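Side-chain contacts in peptide chain release factor subunit 1 (Aeropyrum pernix, PDB 3AGK), which probably directs the termination of translation in archaea in response to the stop codons UAA, UAG and UGA: residues E287-K290 with L291-K295; D306-A309 with A310-G314. All blocks are in the same frame, centred on the assembly; numbering follows the deposited sequence.

How the contacts relate
Contacts 1 and 2 both pair side chains four residues apart near the C-terminal end of a helix. Contact 1 comes first along the chain, in the last turns of helix 277-294; contact 2 follows at the C-terminal end of helix 304-312, the two helices being separated by strand 300-302. Their centres lie 19 Å apart and their nearest atoms about 9 Å, so they do not touch. Both belong to the third domain of the eRF1 family and meet its mixed sheet, each helix touching strands 300-302 and 362-366. Both helix ends thus pack against the same sheet of this domain, at separate places.

Contact 1 of 2, residues E287-K290 with L291-K295; sequences EEFK and LHLAK
A helical i to i+4 contact joins E287-K290 to L291-K295 in the last turns of helix 277-294, with E288 against H292 and F289 against L293 as its main side-chain pairs. Four backbone bonds link the turns; the shortest, from A294 N to K290 O, measures 2.8 Å.

E288 and H292 run side by side in the same direction. The glutamate sends CG anti to its own nitrogen (chi1 177°) and stays extended, which carries the carboxylate along the imidazole. There CG of E288 lies 3.5 Å from NE2 of H292, while OE2 of E288 sits at the ring's edge, in its plane, 3.6 Å from NE2 of H292. Carboxylate and ring are turned 40° apart. An alanine here in place of H292 would remove the ring, which would probably open a gap beside CG of E288 and leave the K317 salt bridge as the main hold on the carboxylate.

The second pair is apolar: L293 reaches over one face of the F289 ring with CG, and its CD1 comes within 4.1 Å of CE2 of F289. K290, bent at chi2 and chi3, crosses L293 at about a right angle and brings its CE 3.9 Å from CD1 of L293; its NZ ends 3.6 Å from CB of A294.

The polar partner of E288 OE2 is K317, with which it forms a salt bridge. Beyond the helix, E288, F289 and H292 rest on I365 of strand 362-366, I300 of strand 300-302 touches F289, H292 and L293, and helix 352-359 contributes W354 together with F359, whose ring meets F289 edge-to-face.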
ATOM      1  N   GLU A 287     -12.521   7.006 -17.872  1.00 49.30           N
ATOM      2  CA  GLU A 287     -13.792   6.964 -18.584  1.00 56.45           C
ATOM      3  C   GLU A 287     -14.002   8.167 -19.502  1.00 59.05           C
ATOM      4  O   GLU A 287     -14.445   8.011 -20.640  1.00 65.81           O
ATOM      5  CB  GLU A 287     -14.955   6.823 -17.603  1.00 60.65           C
ATOM      6  CG  GLU A 287     -14.961   5.493 -16.875  1.00 81.61           C
ATOM      7  CD  GLU A 287     -16.062   5.410 -15.832  1.00103.12           C
ATOM      8  OE1 GLU A 287     -16.151   4.366 -15.143  1.00106.96           O
ATOM      9  OE2 GLU A 287     -16.834   6.391 -15.702  1.00109.75           O
ATOM     10  N   GLU A 288     -13.698   9.365 -19.015  1.00 51.93           N
ATOM     11  CA  GLU A 288     -13.791  10.545 -19.865  1.00 55.70           C
ATOM     12  C   GLU A 288     -12.902  10.384 -21.109  1.00 58.42           C
ATOM     13  O   GLU A 288     -13.328  10.651 -22.230  1.00 60.12           O
ATOM     14  CB  GLU A 288     -13.400  11.805 -19.096  1.00 52.97           C
ATOM     15  CG  GLU A 288     -13.409  13.072 -19.935  1.00 60.16           C
ATOM     16  CD  GLU A 288     -13.057  14.319 -19.134  1.00 68.18           C
ATOM     17  OE1 GLU A 288     -12.703  14.193 -17.943  1.00 73.73           O
ATOM     18  OE2 GLU A 288     -13.124  15.430 -19.701  1.00 71.90           O
ATOM     19  N   PHE A 289     -11.670   9.934 -20.894  1.00 47.80           N
ATOM     20  CA  PHE A 289     -10.735   9.681 -21.977  1.00 45.21           C
ATOM     21  C   PHE A 289     -11.358   8.716 -22.994  1.00 53.73           C
ATOM     22  O   PHE A 289     -11.299   8.950 -24.197  1.00 55.99           O
ATOM     23  CB  PHE A 289      -9.400   9.155 -21.407  1.00 44.32           C
ATOM     24  CG  PHE A 289      -8.429   8.643 -22.451  1.00 50.41           C
ATOM     25  CD1 PHE A 289      -7.808   9.507 -23.336  1.00 50.34           C
ATOM     26  CD2 PHE A 289      -8.126   7.290 -22.527  1.00 54.72           C
ATOM     27  CE1 PHE A 289      -6.916   9.039 -24.291  1.00 51.14           C
ATOM     28  CE2 PHE A 289      -7.231   6.813 -23.469  1.00 51.00           C
ATOM     29  CZ  PHE A 289      -6.617   7.691 -24.354  1.00 56.32           C
ATOM     30  N   LYS A 290     -11.975   7.641 -22.512  1.00 59.91           N
ATOM     31  CA  LYS A 290     -12.501   6.625 -23.419  1.00 59.13           C
ATOM     32  C   LYS A 290     -13.736   7.104 -24.181  1.00 54.19           C
ATOM     33  O   LYS A 290     -13.909   6.781 -25.352  1.00 59.98           O
ATOM     34  CB  LYS A 290     -12.786   5.324 -22.676  1.00 60.65           C
ATOM     35  CG  LYS A 290     -12.521   4.092 -23.522  1.00 77.74           C
ATOM     36  CD  LYS A 290     -13.335   4.119 -24.826  1.00 83.18           C
ATOM     37  CE  LYS A 290     -12.620   3.424 -25.972  1.00 78.18           C
ATOM     38  NZ  LYS A 290     -13.279   3.706 -27.280  1.00 80.85           N
ATOM     39  N   LEU A 291     -14.574   7.886 -23.513  1.00 47.34           N
ATOM     40  CA  LEU A 291     -15.742   8.510 -24.128  1.00 58.73           C
ATOM     41  C   LEU A 291     -15.359   9.406 -25.321  1.00 63.74           C
ATOM     42  O   LEU A 291     -16.011   9.388 -26.367  1.00 58.84           O
ATOM     43  CB  LEU A 291     -16.492   9.329 -23.071  1.00 66.44           C
ATOM     44  CG  LEU A 291     -18.012   9.468 -23.152  1.00 74.71           C
ATOM     45  CD1 LEU A 291     -18.649   8.141 -23.521  1.00 73.66           C
ATOM     46  CD2 LEU A 291     -18.577   9.988 -21.832  1.00 74.44           C
ATOM     47  N   HIS A 292     -14.302  10.192 -25.160  1.00 64.19           N
ATOM     48  CA  HIS A 292     -13.807  11.014 -26.257  1.00 65.56           C
ATOM     49  C   HIS A 292     -13.323  10.129 -27.406  1.00 72.19           C
ATOM     50  O   HIS A 292     -13.583  10.425 -28.575  1.00 70.12           O
ATOM     51  CB  HIS A 292     -12.678  11.947 -25.798  1.00 63.92           C
ATOM     52  CG  HIS A 292     -13.121  13.021 -24.851  1.00 60.86           C
ATOM     53  ND1 HIS A 292     -13.988  14.029 -25.216  1.00 63.34           N
ATOM     54  CD2 HIS A 292     -12.800  13.253 -23.555  1.00 58.97           C
ATOM     55  CE1 HIS A 292     -14.193  14.829 -24.184  1.00 62.10           C
ATOM     56  NE2 HIS A 292     -13.481  14.379 -23.163  1.00 62.10           N
ATOM     57  N   LEU A 293     -12.614   9.051 -27.071  1.00 68.63           N
ATOM     58  CA  LEU A 293     -12.149   8.102 -28.078  1.00 64.90           C
ATOM     59  C   LEU A 293     -13.325   7.526 -28.842  1.00 65.19           C
ATOM     60  O   LEU A 293     -13.357   7.545 -30.074  1.00 63.65           O
ATOM     61  CB  LEU A 293     -11.413   6.941 -27.428  1.00 60.50           C
ATOM     62  CG  LEU A 293      -9.910   7.011 -27.212  1.00 56.26           C
ATOM     63  CD1 LEU A 293      -9.451   5.644 -26.707  1.00 50.34           C
ATOM     64  CD2 LEU A 293      -9.206   7.365 -28.496  1.00 58.72           C
ATOM     65  N   ALA A 294     -14.281   7.000 -28.086  1.00 61.40           N
ATOM     66  CA  ALA A 294     -15.439   6.328 -28.652  1.00 67.39           C
ATOM     67  C   ALA A 294     -16.273   7.253 -29.536  1.00 76.95           C
ATOM     68  O   ALA A 294     -16.886   6.806 -30.503  1.00 84.82           O
ATOM     69  CB  ALA A 294     -16.297   5.728 -27.534  1.00 67.68           C
ATOM     70  N   LYS A 295     -16.287   8.541 -29.213  1.00 73.05           N
ATOM     71  CA  LYS A 295     -17.106   9.483 -29.962  1.00 79.67           C
ATOM     72  C   LYS A 295     -16.306  10.321 -30.954  1.00 82.76           C
ATOM     73  O   LYS A 295     -16.769  11.368 -31.388  1.00 87.03           O
ATOM     74  CB  LYS A 295     -17.901  10.382 -29.008  1.00 81.94           C
ATOM     75  CG  LYS A 295     -18.909   9.612 -28.149  1.00 85.49           C
ATOM     76  CD  LYS A 295     -19.580  10.491 -27.099  1.00 84.11           C
ATOM     77  CE  LYS A 295     -20.750   9.763 -26.444  1.00 84.77           C
ATOM     78  NZ  LYS A 295     -21.474  10.618 -25.462  1.00 83.60           N
TER

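Contact 2 of 2, residues D306-A309 with A310-G314; sequences DVEA and ALEMG
V307 and L311 run alongside each other in the same direction, one turn apart near the C-terminal end of helix 304-312, which closes in a Schellman motif with G314 as its C-prime residue. The valine places CG1 anti to its backbone nitrogen (chi1 174°), and this branch meets CD2 of L311 at 4.0 Å. The same leucine methyl also lies 3.8 Å from O of V307, so L311 leans on both the side chain and the carbonyl of the preceding turn. W331 of helix 328-335 touches both members of this buried pair, while L319 and L362 of the sheet also meet V307.

E308 and E312 form a second i to i+4 pair, likewise flank to flank with a common heading but of a different chemistry. Both chains bend at chi2, and their carboxylates stand almost perpendicular, 89° apart, with OE2 of E308 4.1 Å from OE1 of E312. Two like charges at this spacing would be expected to repel mildly; K334, whose side chain touches E308, may partly offset the repulsion.

A310 turns its small side chain to the sheet, where V301, V316 and L366 touch it, and its CB packs 3.4 Å from O of D306.

Regular backbone bonding gives way as the helix ends. A310 N bonds to D306 O and L311 N to V307 O in the usual i to i+4 pattern, whereas E312 N, bonded to E308 O, also makes a weak bond to A309 O. The Schellman motif then takes over: the positive phi of G314 (54°) turns the chain on so that A315 N comes back to A310 O, and G314 N itself bonds to O of L311 at 3.1 Å.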
ATOM      1  N   ASP A 306       3.028  14.532 -29.892  1.00 54.66           N
ATOM      2  CA  ASP A 306       1.739  15.213 -29.764  1.00 57.97           C
ATOM      3  C   ASP A 306       1.490  15.704 -28.343  1.00 60.33           C
ATOM      4  O   ASP A 306       1.090  16.858 -28.141  1.00 65.87           O
ATOM      5  CB  ASP A 306       0.586  14.310 -30.207  1.00 64.53           C
ATOM      6  CG  ASP A 306       0.573  14.074 -31.699  1.00 68.19           C
ATOM      7  OD1 ASP A 306      -0.453  13.586 -32.224  1.00 69.41           O
ATOM      8  OD2 ASP A 306       1.595  14.377 -32.344  1.00 67.82           O
ATOM      9  N   VAL A 307       1.724  14.832 -27.365  1.00 50.24           N
ATOM     10  CA  VAL A 307       1.490  15.183 -25.967  1.00 47.37           C
ATOM     11  C   VAL A 307       2.369  16.373 -25.587  1.00 53.17           C
ATOM     12  O   VAL A 307       1.882  17.339 -24.992  1.00 52.63           O
ATOM     13  CB  VAL A 307       1.732  13.999 -24.987  1.00 48.06           C
ATOM     14  CG1 VAL A 307       1.615  14.473 -23.544  1.00 44.58           C
ATOM     15  CG2 VAL A 307       0.746  12.863 -25.251  1.00 46.70           C
ATOM     16  N   GLU A 308       3.651  16.298 -25.948  1.00 52.32           N
ATOM     17  CA  GLU A 308       4.578  17.423 -25.806  1.00 59.68           C
ATOM     18  C   GLU A 308       3.992  18.731 -26.331  1.00 60.69           C
ATOM     19  O   GLU A 308       3.816  19.683 -25.574  1.00 61.05           O
ATOM     20  CB  GLU A 308       5.890  17.136 -26.532  1.00 63.36           C
ATOM     21  CG  GLU A 308       6.944  16.472 -25.668  1.00 81.63           C
ATOM     22  CD  GLU A 308       7.910  17.472 -25.054  1.00 90.77           C
ATOM     23  OE1 GLU A 308       7.693  17.882 -23.891  1.00 96.65           O
ATOM     24  OE2 GLU A 308       8.890  17.843 -25.737  1.00 87.78           O
ATOM     25  N   ALA A 309       3.689  18.765 -27.628  1.00 54.91           N
ATOM     26  CA  ALA A 309       3.192  19.975 -28.276  1.00 58.42           C
ATOM     27  C   ALA A 309       1.889  20.454 -27.650  1.00 60.94           C
ATOM     28  O   ALA A 309       1.691  21.654 -27.468  1.00 59.78           O
ATOM     29  CB  ALA A 309       3.017  19.750 -29.776  1.00 53.40           C
ATOM     30  N   ALA A 310       0.999  19.525 -27.310  1.00 59.17           N
ATOM     31  CA  ALA A 310      -0.240  19.909 -26.629  1.00 56.45           C
ATOM     32  C   ALA A 310       0.057  20.601 -25.299  1.00 59.83           C
ATOM     33  O   ALA A 310      -0.553  21.622 -24.970  1.00 62.85           O
ATOM     34  CB  ALA A 310      -1.147  18.707 -26.417  1.00 51.27           C
ATOM     35  N   LEU A 311       0.998  20.039 -24.544  1.00 56.53           N
ATOM     36  CA  LEU A 311       1.371  20.565 -23.235  1.00 60.71           C
ATOM     37  C   LEU A 311       1.986  21.952 -23.397  1.00 65.13           C
ATOM     38  O   LEU A 311       1.806  22.828 -22.553  1.00 64.19           O
ATOM     39  CB  LEU A 311       2.396  19.640 -22.574  1.00 56.45           C
ATOM     40  CG  LEU A 311       2.111  18.934 -21.241  1.00 58.37           C
ATOM     41  CD1 LEU A 311       0.622  18.867 -20.833  1.00 47.45           C
ATOM     42  CD2 LEU A 311       2.721  17.535 -21.281  1.00 46.84           C
ATOM     43  N   GLU A 312       2.717  22.124 -24.494  1.00 64.89           N
ATOM     44  CA  GLU A 312       3.494  23.327 -24.775  1.00 71.22           C
ATOM     45  C   GLU A 312       2.596  24.555 -24.952  1.00 74.59           C
ATOM     46  O   GLU A 312       3.014  25.697 -24.713  1.00 80.14           O
ATOM     47  CB  GLU A 312       4.318  23.107 -26.051  1.00 76.92           C
ATOM     48  CG  GLU A 312       5.796  23.463 -25.954  1.00 89.09           C
ATOM     49  CD  GLU A 312       6.643  22.354 -25.351  1.00 94.33           C
ATOM     50  OE1 GLU A 312       7.178  21.529 -26.126  1.00 91.33           O
ATOM     51  OE2 GLU A 312       6.781  22.314 -24.108  1.00 98.29           O
ATOM     52  N   MET A 313       1.367  24.326 -25.402  1.00 66.72           N
ATOM     53  CA  MET A 313       0.446  25.429 -25.617  1.00 71.54           C
ATOM     54  C   MET A 313      -0.677  25.419 -24.584  1.00 66.88           C
ATOM     55  O   MET A 313      -1.744  26.004 -24.793  1.00 68.54           O
ATOM     56  CB  MET A 313      -0.098  25.422 -27.052  1.00 67.70           C
ATOM     57  CG  MET A 313      -0.974  24.239 -27.410  1.00 59.55           C
ATOM     58  SD  MET A 313      -1.046  24.076 -29.201  1.00 97.43           S
ATOM     59  CE  MET A 313      -2.572  23.171 -29.401  1.00 67.08           C
ATOM     60  N   GLY A 314      -0.415  24.766 -23.456  1.00 55.47           N
ATOM     61  CA  GLY A 314      -1.401  24.684 -22.390  1.00 57.18           C
ATOM     62  C   GLY A 314      -2.754  24.150 -22.825  1.00 54.11           C
ATOM     63  O   GLY A 314      -3.772  24.492 -22.231  1.00 54.79           O
TER